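Local coordinates for ribonucleoside-diphosphate reductase, alpha chain (Actinobacillus ureae ATCC 25976, PDB 6DQX), which probably catalyses the reduction of ribonucleoside diphosphates to deoxyribonucleotides, as the catalytic subunit of a class Id ribonucleotide reductase, at residues A[231-236]-A[534-539]. Numbering follows the deposited sequence.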
# COMPACT_ATOMS: atom_id res chain seq x y z
N GLN A 231 -22.70 24.82 9.49
CA GLN A 231 -22.20 23.85 10.51
C GLN A 231 -20.93 23.11 10.11
O GLN A 231 -20.08 22.82 10.94
CB GLN A 231 -23.28 22.83 10.97
CG GLN A 231 -23.75 23.03 12.42
CD GLN A 231 -22.61 23.14 13.44
OE1 GLN A 231 -21.55 22.52 13.28
NE2 GLN A 231 -22.83 23.93 14.50
N LEU A 232 -20.83 22.75 8.83
CA LEU A 232 -19.63 22.10 8.33
C LEU A 232 -18.43 23.05 8.42
O LEU A 232 -17.37 22.66 8.88
CB LEU A 232 -19.84 21.65 6.89
CG LEU A 232 -18.76 20.76 6.28
CD1 LEU A 232 -18.73 19.40 6.96
CD2 LEU A 232 -19.02 20.58 4.79
N TRP A 233 -18.62 24.29 8.00
CA TRP A 233 -17.55 25.29 8.03
C TRP A 233 -17.12 25.50 9.47
O TRP A 233 -15.93 25.53 9.76
CB TRP A 233 -18.01 26.58 7.39
CG TRP A 233 -16.96 27.64 7.26
CD1 TRP A 233 -16.94 28.86 7.86
CD2 TRP A 233 -15.78 27.58 6.45
NE1 TRP A 233 -15.82 29.57 7.49
CE2 TRP A 233 -15.09 28.80 6.62
CE3 TRP A 233 -15.23 26.61 5.60
CZ2 TRP A 233 -13.87 29.08 5.98
CZ3 TRP A 233 -14.02 26.88 4.97
CH2 TRP A 233 -13.36 28.11 5.16
N ALA A 234 -18.10 25.62 10.38
CA ALA A 234 -17.80 25.76 11.81
C ALA A 234 -16.95 24.62 12.35
O ALA A 234 -16.00 24.85 13.09
CB ALA A 234 -19.09 25.90 12.63
N LYS A 235 -17.28 23.39 11.96
CA LYS A 235 -16.51 22.22 12.37
C LYS A 235 -15.07 22.26 11.82
O LYS A 235 -14.12 21.96 12.52
CB LYS A 235 -17.23 20.93 11.95
CG LYS A 235 -16.55 19.68 12.47
CD LYS A 235 -17.28 18.38 12.12
CE LYS A 235 -16.48 17.21 12.67
NZ LYS A 235 -17.17 15.89 12.52
N LEU A 236 -14.92 22.64 10.55
CA LEU A 236 -13.58 22.76 9.95
C LEU A 236 -12.72 23.75 10.73
O LEU A 236 -11.57 23.44 11.09
CB LEU A 236 -13.70 23.16 8.47
CG LEU A 236 -12.42 23.12 7.64
CD1 LEU A 236 -12.76 23.00 6.16
CD2 LEU A 236 -11.55 24.35 7.90
N ASP A 534 -14.18 35.70 14.67
CA ASP A 534 -13.04 36.48 14.17
C ASP A 534 -12.17 35.64 13.24
O ASP A 534 -11.71 36.15 12.23
CB ASP A 534 -12.19 37.06 15.31
CG ASP A 534 -12.93 38.10 16.17
OD1 ASP A 534 -13.95 38.67 15.74
OD2 ASP A 534 -12.46 38.35 17.29
N LEU A 535 -11.94 34.37 13.59
CA LEU A 535 -11.25 33.43 12.67
C LEU A 535 -12.03 33.26 11.38
O LEU A 535 -11.44 33.24 10.29
CB LEU A 535 -11.03 32.05 13.29
CG LEU A 535 -9.80 31.87 14.18
CD1 LEU A 535 -9.93 30.58 14.99
CD2 LEU A 535 -8.53 31.86 13.35
N ASN A 536 -13.35 33.09 11.52
CA ASN A 536 -14.24 32.96 10.39
C ASN A 536 -14.00 34.12 9.41
O ASN A 536 -13.70 33.88 8.23
CB ASN A 536 -15.71 32.93 10.86
CG ASN A 536 -16.68 32.77 9.71
OD1 ASN A 536 -16.59 31.84 8.93
ND2 ASN A 536 -17.62 33.72 9.58
N GLN A 537 -14.09 35.35 9.90
CA GLN A 537 -13.90 36.51 9.01
C GLN A 537 -12.51 36.54 8.37
O GLN A 537 -12.40 36.88 7.20
CB GLN A 537 -14.22 37.86 9.70
CG GLN A 537 -14.27 39.07 8.75
CD GLN A 537 -15.24 38.89 7.58
OE1 GLN A 537 -16.43 38.64 7.78
NE2 GLN A 537 -14.73 39.00 6.34
N LEU A 538 -11.47 36.17 9.12
CA LEU A 538 -10.11 36.19 8.58
C LEU A 538 -9.98 35.25 7.39
O LEU A 538 -9.48 35.65 6.35
CB LEU A 538 -9.06 35.85 9.63
CG LEU A 538 -7.61 36.05 9.20
CD1 LEU A 538 -7.30 37.51 8.95
CD2 LEU A 538 -6.67 35.50 10.26
N TYR A 539 -10.43 33.99 7.54
CA TYR A 539 -10.38 33.04 6.42
C TYR A 539 -11.26 33.44 5.23
O TYR A 539 -10.87 33.28 4.06
CB TYR A 539 -10.71 31.60 6.89
CG TYR A 539 -9.66 31.01 7.82
CD1 TYR A 539 -8.33 30.94 7.44
CD2 TYR A 539 -10.00 30.53 9.08
CE1 TYR A 539 -7.38 30.40 8.28
CE2 TYR A 539 -9.04 29.99 9.93
CZ TYR A 539 -7.73 29.94 9.52
OH TYR A 539 -6.76 29.41 10.31
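The indole of Trp233 meets helix 532-544 with its edge, not with either face: Asn536 and Tyr539 both reach the rim of the ring near its plane. At the pyrrole end, the indole NE1 gives a hydrogen bond to the side-chain carbonyl oxygen of Asn536, with 2.8 Å between NE1 of Trp233 and OD1 of Asn536. The acceptor sits in the ring plane and the line to NE1 nearly continues the C=O bond, yet the bond is bent at the hydrogen (131°), with OD1 of Asn536 displaced toward CD1 of Trp233, 3.2 Å away. Ring and amide planes stand 69° apart, so the amide is turned steeply across the indole edge while its oxygen stays level with it. At the benzo end the touch is apolar: CB of Tyr539 lies 4.1 Å from CZ2 of Trp233. The phenol ring of Tyr539 turns off from the indole, and its OH is hydrogen-bonded to Gln553 on strand 549-554. With CG opposite the backbone N (chi1 -175°), the Trp233 side chain points its indole at helix 532-544; Asn536, also with CG anti to the backbone N, brings its OD1 to the NE1 edge. The one polar atom of the buried indole is thereby satisfied by a partner three residues, roughly one helical turn, before the tyrosine. Trp218, Leu219 and Met222 of helix 216-223 also pack against Trp233, and Leu237 of helix 227-243 touches both Asn536 and Tyr539. Far apart in sequence, helices 227-243 and 532-544 are joined here by a side-chain hydrogen bond and an adjoining apolar touch, a helix-helix contact in the alpha/beta barrel fold of the ribonucleotide reductase large chain.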